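Local coordinates for protein citrate synthase (Sulfolobus solfataricus, PDB 1O7X) that belongs to the citrate synthase family of largely helical enzymes and assembles from two copies of the chain, at residues N63-K68 and K119-I124; G94-G99 and A132-R137. All coordinates share one frame; numbering follows the deposited sequence.

Followed from the N terminus, the chain visits the four segments in the order 63-68, 94-99, 119-124, 132-137, so the two contacts cross rather than nest. Interaction 1 closes a loop of 50 residues that contains helices 77-85 and 92-106; interaction 2 closes one of 32 residues spanning the connection from helix 92-106 into helix 116-138. Helix 116-138 is common to both, receiving helix 59-70 near its start and helix 92-106 near its end. The contact centres lie 21 Å apart and their nearest atoms about 9 Å, without touching. One long helix thus joins helix 59-70 to a helix that faces the second subunit.

Interaction 1. Residues N63-K68 and K119-I124; sequences NDLKAK and KAISII
Lys119 O, in the helix that presents Ile121 to Leu65 and Lys68, takes two donors: the backbone N of Ile123 at 3.1 Å and the hydroxyl OG of Ser122 at 2.8 Å. The hydroxyl meets the carbonyl at a C=O...OG angle of 128°, tilted 18° from the carbonyl plane, which ties the polar end of Ser122 back to its own helix. Ser122 makes no contact with segment 63-68; what meets across the helices is hydrocarbon. This is plain apolar helix-helix packing within the mostly helical citrate synthase fold, joining helix 59-70 to the N-terminal part of helix 116-138. Ile121 is its centre, and its CB is directed toward the other helix. A single methyl of Leu65 does the touching from that side: Leu65 CD1 reaches Ile121 CG1 at 3.3 Å and Ile121 CD1 at 3.4 Å, the two side chains crossing at a slant. The other branch of the isoleucine serves both partners, Ile121 CG2 lying 3.7 Å from Lys68 CG and 4.0 Å from Leu65 CD1. The lysine stem passes Ile121 at about a right angle. CG of Lys68 stands opposite its backbone N (chi1 -165°), and the chain then bends at chi2, chi3 and chi4; CB and CG stay against Ile121 and the ammonium leads away from it. NZ forms a salt bridge with Glu71; its ion pairs with Glu72 and Glu118 are long and weak. This would probably hold the charge at the margin of the apolar patch. Leu65 and Ile121 are buried, Lys68 partly exposed. Both helices share helix 44-53 as a neighbour: Leu65 rests on Tyr49 and Ile121 on Tyr53. Ala120 and Ile124 meet Leu343 of helix 330-352, and Ile123 packs on helix 202-213.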
ATOM      1  N   ASN A  63     -26.605  11.683 -16.505  1.00 58.43           N
ATOM      2  CA  ASN A  63     -26.912  10.530 -17.378  1.00 57.69           C
ATOM      3  C   ASN A  63     -25.668  10.096 -18.128  1.00 55.38           C
ATOM      4  O   ASN A  63     -25.540   8.893 -18.335  1.00 53.59           O
ATOM      5  CB  ASN A  63     -28.079  10.871 -18.283  1.00 59.52           C
ATOM      6  CG  ASN A  63     -28.644   9.748 -19.130  1.00 63.82           C
ATOM      7  OD1 ASN A  63     -28.301   8.519 -19.079  1.00 63.25           O
ATOM      8  ND2 ASN A  63     -29.622  10.152 -20.000  1.00 60.80           N
ATOM      9  N   ASP A  64     -24.787  10.999 -18.516  1.00 57.72           N
ATOM     10  CA  ASP A  64     -23.576  10.587 -19.212  1.00 57.25           C
ATOM     11  C   ASP A  64     -22.725   9.781 -18.224  1.00 55.82           C
ATOM     12  O   ASP A  64     -22.384   8.641 -18.541  1.00 56.14           O
ATOM     13  CB  ASP A  64     -22.708  11.699 -19.778  1.00 58.54           C
ATOM     14  CG  ASP A  64     -23.475  12.778 -20.519  1.00 58.98           C
ATOM     15  OD1 ASP A  64     -24.199  12.371 -21.459  1.00 59.45           O
ATOM     16  OD2 ASP A  64     -23.336  13.961 -20.135  1.00 58.57           O
ATOM     17  N   LEU A  65     -22.469  10.327 -17.034  1.00 53.15           N
ATOM     18  CA  LEU A  65     -21.705   9.580 -16.038  1.00 51.90           C
ATOM     19  C   LEU A  65     -22.246   8.158 -15.947  1.00 51.57           C
ATOM     20  O   LEU A  65     -21.537   7.169 -16.129  1.00 50.92           O
ATOM     21  CB  LEU A  65     -21.711  10.269 -14.680  1.00 51.18           C
ATOM     22  CG  LEU A  65     -21.189   9.526 -13.451  1.00 50.20           C
ATOM     23  CD1 LEU A  65     -19.681   9.528 -13.399  1.00 49.71           C
ATOM     24  CD2 LEU A  65     -21.685  10.174 -12.161  1.00 50.33           C
ATOM     25  N   LYS A  66     -23.547   8.030 -15.747  1.00 52.08           N
ATOM     26  CA  LYS A  66     -24.238   6.755 -15.649  1.00 52.81           C
ATOM     27  C   LYS A  66     -23.865   5.818 -16.786  1.00 52.02           C
ATOM     28  O   LYS A  66     -23.575   4.648 -16.571  1.00 51.47           O
ATOM     29  CB  LYS A  66     -25.747   6.996 -15.631  1.00 54.20           C
ATOM     30  CG  LYS A  66     -26.271   7.436 -14.267  1.00 55.58           C
ATOM     31  CD  LYS A  66     -27.781   7.225 -14.260  1.00 56.72           C
ATOM     32  CE  LYS A  66     -28.364   7.237 -12.865  1.00 57.55           C
ATOM     33  NZ  LYS A  66     -29.812   6.871 -12.910  1.00 59.20           N
ATOM     34  N   ALA A  67     -23.885   6.351 -18.003  1.00 51.71           N
ATOM     35  CA  ALA A  67     -23.518   5.611 -19.195  1.00 51.46           C
ATOM     36  C   ALA A  67     -22.048   5.203 -19.076  1.00 51.25           C
ATOM     37  O   ALA A  67     -21.699   4.035 -19.223  1.00 51.12           O
ATOM     38  CB  ALA A  67     -23.754   6.434 -20.441  1.00 51.70           C
ATOM     39  N   LYS A  68     -21.211   6.177 -18.730  1.00 51.55           N
ATOM     40  CA  LYS A  68     -19.798   5.859 -18.523  1.00 52.59           C
ATOM     41  C   LYS A  68     -19.715   4.685 -17.559  1.00 51.57           C
ATOM     42  O   LYS A  68     -19.241   3.628 -18.009  1.00 51.86           O
ATOM     43  CB  LYS A  68     -19.004   7.096 -18.141  1.00 54.17           C
ATOM     44  CG  LYS A  68     -17.499   6.897 -18.265  1.00 56.17           C
ATOM     45  CD  LYS A  68     -16.994   7.121 -19.679  1.00 57.58           C
ATOM     46  CE  LYS A  68     -15.799   6.208 -19.960  1.00 58.33           C
ATOM     47  NZ  LYS A  68     -16.020   5.436 -21.225  1.00 58.62           N
ATOM     48  N   LYS A 119     -11.061   8.437 -15.365  1.00 42.81           N
ATOM     49  CA  LYS A 119     -10.334   7.259 -14.915  1.00 40.66           C
ATOM     50  C   LYS A 119     -10.910   6.809 -13.589  1.00 38.91           C
ATOM     51  O   LYS A 119     -11.132   5.609 -13.450  1.00 38.47           O
ATOM     52  CB  LYS A 119      -8.851   7.550 -14.884  1.00 41.70           C
ATOM     53  CG  LYS A 119      -7.826   6.463 -15.042  1.00 41.45           C
ATOM     54  CD  LYS A 119      -8.314   5.175 -15.656  1.00 42.21           C
ATOM     55  CE  LYS A 119      -7.323   4.052 -15.396  1.00 42.66           C
ATOM     56  NZ  LYS A 119      -6.558   3.690 -16.619  1.00 43.13           N
ATOM     57  N   ALA A 120     -11.197   7.714 -12.656  1.00 37.55           N
ATOM     58  CA  ALA A 120     -11.780   7.327 -11.369  1.00 35.57           C
ATOM     59  C   ALA A 120     -13.144   6.694 -11.571  1.00 35.38           C
ATOM     60  O   ALA A 120     -13.488   5.652 -11.016  1.00 35.37           O
ATOM     61  CB  ALA A 120     -11.848   8.489 -10.402  1.00 34.68           C
ATOM     62  N   ILE A 121     -13.940   7.234 -12.486  1.00 36.37           N
ATOM     63  CA  ILE A 121     -15.239   6.661 -12.851  1.00 36.59           C
ATOM     64  C   ILE A 121     -15.061   5.217 -13.328  1.00 35.28           C
ATOM     65  O   ILE A 121     -15.836   4.346 -12.920  1.00 34.38           O
ATOM     66  CB  ILE A 121     -15.959   7.480 -13.944  1.00 37.04           C
ATOM     67  CG1 ILE A 121     -16.481   8.809 -13.371  1.00 35.99           C
ATOM     68  CG2 ILE A 121     -17.095   6.736 -14.633  1.00 36.59           C
ATOM     69  CD1 ILE A 121     -16.485   9.849 -14.483  1.00 36.35           C
ATOM     70  N   SER A 122     -14.042   4.984 -14.162  1.00 34.20           N
ATOM     71  CA  SER A 122     -13.833   3.632 -14.660  1.00 34.96           C
ATOM     72  C   SER A 122     -13.399   2.686 -13.554  1.00 34.41           C
ATOM     73  O   SER A 122     -13.745   1.503 -13.605  1.00 35.52           O
ATOM     74  CB  SER A 122     -12.890   3.572 -15.852  1.00 35.95           C
ATOM     75  OG  SER A 122     -11.550   3.715 -15.429  1.00 38.94           O
ATOM     76  N   ILE A 123     -12.731   3.177 -12.526  1.00 33.44           N
ATOM     77  CA  ILE A 123     -12.284   2.384 -11.401  1.00 31.89           C
ATOM     78  C   ILE A 123     -13.414   2.027 -10.465  1.00 31.74           C
ATOM     79  O   ILE A 123     -13.472   0.887  -9.990  1.00 33.42           O
ATOM     80  CB  ILE A 123     -11.140   3.082 -10.630  1.00 31.84           C
ATOM     81  CG1 ILE A 123     -10.003   3.342 -11.634  1.00 31.83           C
ATOM     82  CG2 ILE A 123     -10.714   2.243  -9.442  1.00 30.83           C
ATOM     83  CD1 ILE A 123      -8.616   3.614 -11.149  1.00 30.35           C
ATOM     84  N   ILE A 124     -14.327   2.952 -10.221  1.00 31.04           N
ATOM     85  CA  ILE A 124     -15.477   2.705  -9.340  1.00 28.83           C
ATOM     86  C   ILE A 124     -16.270   1.511  -9.822  1.00 28.78           C
ATOM     87  O   ILE A 124     -16.605   0.602  -9.063  1.00 29.52           O
ATOM     88  CB  ILE A 124     -16.326   3.974  -9.222  1.00 28.09           C
ATOM     89  CG1 ILE A 124     -15.590   4.979  -8.317  1.00 27.63           C
ATOM     90  CG2 ILE A 124     -17.693   3.730  -8.630  1.00 28.01           C
ATOM     91  CD1 ILE A 124     -16.154   6.381  -8.367  1.00 26.90           C
TER

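Interaction 2. Residues G94-G99 and A132-R137; sequences GLLEVG and ANVYRR
Consecutive helices 92-106 and 116-138 of the largely helical fold pack here through Leu95, Leu96, Val134 and Arg137. The local axes come within 10.1 Å of each other, and their N-to-C directions differ by 127°. Val134 points at segment 94-99 and divides its methyls between two leucines. Val134 CG1 meets Leu95 CD1 at 3.7 Å, while Val134 CG2 lies 3.7 Å from Leu96 CD1 and 3.8 Å from Leu95 CB. With its CG turned opposite the carbonyl carbon (chi1 -68°), Leu95 crosses the valine at a slant and sends CD1 on to Arg137 CG, 4.0 Å away. Arg137 therefore contributes its aliphatic stem, which meets Leu95 nearly at a right angle; Leu96 meets Val134 in the same way. The three apolar residues are buried and Arg137 is partly exposed. Around them, Leu96 also rests on Met127, Leu130 and Val131 of helix 116-138 and on Leu210 of helix 202-213, and Arg137 touches Tyr84 of helix 77-85. Helix 92-106 also faces the second subunit: Glu97 OE2 hydrogen-bonds Ser204 OG of that subunit, and Val98 packs on its Ala102.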
ATOM      1  N   GLY A  94      -7.948  -9.012   1.362  1.00 23.15           N
ATOM      2  CA  GLY A  94      -6.772  -9.631   0.805  1.00 23.18           C
ATOM      3  C   GLY A  94      -7.015  -9.919  -0.671  1.00 24.26           C
ATOM      4  O   GLY A  94      -6.214  -9.604  -1.557  1.00 23.63           O
ATOM      5  N   LEU A  95      -8.187 -10.519  -0.910  1.00 25.26           N
ATOM      6  CA  LEU A  95      -8.557 -10.860  -2.289  1.00 25.82           C
ATOM      7  C   LEU A  95      -8.704  -9.559  -3.053  1.00 27.26           C
ATOM      8  O   LEU A  95      -8.309  -9.545  -4.203  1.00 29.42           O
ATOM      9  CB  LEU A  95      -9.819 -11.689  -2.389  1.00 26.11           C
ATOM     10  CG  LEU A  95      -9.890 -13.126  -1.881  1.00 25.82           C
ATOM     11  CD1 LEU A  95     -11.298 -13.695  -1.994  1.00 24.71           C
ATOM     12  CD2 LEU A  95      -8.946 -14.040  -2.641  1.00 25.41           C
ATOM     13  N   LEU A  96      -9.246  -8.490  -2.465  1.00 28.09           N
ATOM     14  CA  LEU A  96      -9.393  -7.221  -3.161  1.00 27.20           C
ATOM     15  C   LEU A  96      -8.012  -6.710  -3.545  1.00 27.00           C
ATOM     16  O   LEU A  96      -7.757  -6.513  -4.734  1.00 26.72           O
ATOM     17  CB  LEU A  96     -10.151  -6.239  -2.298  1.00 28.45           C
ATOM     18  CG  LEU A  96     -11.586  -5.813  -2.515  1.00 28.18           C
ATOM     19  CD1 LEU A  96     -12.246  -6.419  -3.742  1.00 27.51           C
ATOM     20  CD2 LEU A  96     -12.389  -6.085  -1.244  1.00 27.43           C
ATOM     21  N   GLU A  97      -7.098  -6.594  -2.603  1.00 27.66           N
ATOM     22  CA  GLU A  97      -5.690  -6.262  -2.817  1.00 28.28           C
ATOM     23  C   GLU A  97      -5.096  -6.989  -4.027  1.00 28.50           C
ATOM     24  O   GLU A  97      -4.457  -6.437  -4.951  1.00 29.00           O
ATOM     25  CB  GLU A  97      -5.005  -6.656  -1.522  1.00 28.93           C
ATOM     26  CG  GLU A  97      -3.786  -5.991  -0.931  1.00 30.96           C
ATOM     27  CD  GLU A  97      -3.499  -6.579   0.442  1.00 32.42           C
ATOM     28  OE1 GLU A  97      -3.353  -7.826   0.506  1.00 34.74           O
ATOM     29  OE2 GLU A  97      -3.429  -5.906   1.480  1.00 32.31           O
ATOM     30  N   VAL A  98      -5.301  -8.306  -4.106  1.00 26.63           N
ATOM     31  CA  VAL A  98      -4.809  -9.059  -5.250  1.00 27.02           C
ATOM     32  C   VAL A  98      -5.405  -8.546  -6.553  1.00 27.41           C
ATOM     33  O   VAL A  98      -4.754  -8.468  -7.589  1.00 26.81           O
ATOM     34  CB  VAL A  98      -5.176 -10.537  -5.059  1.00 27.39           C
ATOM     35  CG1 VAL A  98      -4.870 -11.314  -6.311  1.00 27.62           C
ATOM     36  CG2 VAL A  98      -4.427 -11.136  -3.888  1.00 27.60           C
ATOM     37  N   GLY A  99      -6.721  -8.313  -6.583  1.00 28.22           N
ATOM     38  CA  GLY A  99      -7.443  -7.843  -7.748  1.00 27.88           C
ATOM     39  C   GLY A  99      -7.032  -6.435  -8.163  1.00 28.75           C
ATOM     40  O   GLY A  99      -6.954  -6.159  -9.369  1.00 29.06           O
ATOM     41  N   ALA A 132     -18.139  -7.789  -6.138  1.00 27.85           N
ATOM     42  CA  ALA A 132     -19.153  -8.809  -6.428  1.00 27.79           C
ATOM     43  C   ALA A 132     -18.486 -10.170  -6.515  1.00 27.64           C
ATOM     44  O   ALA A 132     -18.952 -11.105  -5.859  1.00 26.51           O
ATOM     45  CB  ALA A 132     -19.910  -8.416  -7.682  1.00 28.50           C
ATOM     46  N   ASN A 133     -17.381 -10.265  -7.276  1.00 28.00           N
ATOM     47  CA  ASN A 133     -16.695 -11.545  -7.477  1.00 26.95           C
ATOM     48  C   ASN A 133     -15.838 -12.069  -6.361  1.00 25.90           C
ATOM     49  O   ASN A 133     -15.623 -13.280  -6.271  1.00 24.57           O
ATOM     50  CB  ASN A 133     -15.948 -11.494  -8.812  1.00 27.55           C
ATOM     51  CG  ASN A 133     -17.054 -11.483  -9.871  1.00 28.74           C
ATOM     52  OD1 ASN A 133     -17.700 -12.521 -10.014  1.00 29.18           O
ATOM     53  ND2 ASN A 133     -17.244 -10.342 -10.509  1.00 28.43           N
ATOM     54  N   VAL A 134     -15.422 -11.223  -5.427  1.00 26.14           N
ATOM     55  CA  VAL A 134     -14.692 -11.729  -4.250  1.00 26.85           C
ATOM     56  C   VAL A 134     -15.741 -12.500  -3.441  1.00 28.76           C
ATOM     57  O   VAL A 134     -15.448 -13.555  -2.881  1.00 30.01           O
ATOM     58  CB  VAL A 134     -14.083 -10.602  -3.422  1.00 26.12           C
ATOM     59  CG1 VAL A 134     -13.816 -11.043  -1.985  1.00 26.96           C
ATOM     60  CG2 VAL A 134     -12.827 -10.070  -4.084  1.00 25.11           C
ATOM     61  N   TYR A 135     -16.964 -11.948  -3.391  1.00 28.75           N
ATOM     62  CA  TYR A 135     -18.060 -12.625  -2.748  1.00 30.01           C
ATOM     63  C   TYR A 135     -18.390 -13.962  -3.407  1.00 31.23           C
ATOM     64  O   TYR A 135     -18.478 -14.980  -2.709  1.00 30.91           O
ATOM     65  CB  TYR A 135     -19.314 -11.748  -2.786  1.00 30.66           C
ATOM     66  CG  TYR A 135     -20.554 -12.455  -2.297  1.00 32.03           C
ATOM     67  CD1 TYR A 135     -20.547 -13.106  -1.068  1.00 32.86           C
ATOM     68  CD2 TYR A 135     -21.718 -12.512  -3.052  1.00 33.06           C
ATOM     69  CE1 TYR A 135     -21.668 -13.745  -0.579  1.00 33.08           C
ATOM     70  CE2 TYR A 135     -22.846 -13.172  -2.584  1.00 33.17           C
ATOM     71  CZ  TYR A 135     -22.823 -13.762  -1.341  1.00 33.27           C
ATOM     72  OH  TYR A 135     -23.937 -14.392  -0.826  1.00 33.91           O
ATOM     73  N   ARG A 136     -18.575 -13.963  -4.742  1.00 31.77           N
ATOM     74  CA  ARG A 136     -18.910 -15.224  -5.393  1.00 32.04           C
ATOM     75  C   ARG A 136     -17.876 -16.301  -5.127  1.00 31.98           C
ATOM     76  O   ARG A 136     -18.227 -17.433  -4.853  1.00 32.02           O
ATOM     77  CB  ARG A 136     -19.127 -15.096  -6.887  1.00 32.41           C
ATOM     78  CG  ARG A 136     -20.005 -13.929  -7.277  1.00 33.88           C
ATOM     79  CD  ARG A 136     -20.521 -14.129  -8.700  1.00 35.27           C
ATOM     80  NE  ARG A 136     -21.958 -14.255  -8.657  1.00 38.01           N
ATOM     81  CZ  ARG A 136     -22.734 -15.315  -8.759  1.00 38.50           C
ATOM     82  NH1 ARG A 136     -22.215 -16.517  -8.944  1.00 39.28           N
ATOM     83  NH2 ARG A 136     -24.045 -15.136  -8.655  1.00 38.58           N
ATOM     84  N   ARG A 137     -16.602 -15.960  -5.150  1.00 33.47           N
ATOM     85  CA  ARG A 137     -15.513 -16.906  -4.974  1.00 33.56           C
ATOM     86  C   ARG A 137     -15.439 -17.438  -3.564  1.00 33.31           C
ATOM     87  O   ARG A 137     -14.927 -18.542  -3.363  1.00 34.69           O
ATOM     88  CB  ARG A 137     -14.219 -16.225  -5.412  1.00 34.37           C
ATOM     89  CG  ARG A 137     -13.032 -16.375  -4.486  1.00 34.84           C
ATOM     90  CD  ARG A 137     -11.983 -17.275  -5.079  1.00 35.87           C
ATOM     91  NE  ARG A 137     -11.544 -18.315  -4.153  1.00 36.54           N
ATOM     92  CZ  ARG A 137     -11.646 -19.599  -4.469  1.00 36.58           C
ATOM     93  NH1 ARG A 137     -12.151 -19.966  -5.628  1.00 38.05           N
ATOM     94  NH2 ARG A 137     -11.265 -20.574  -3.686  1.00 37.21           N
TER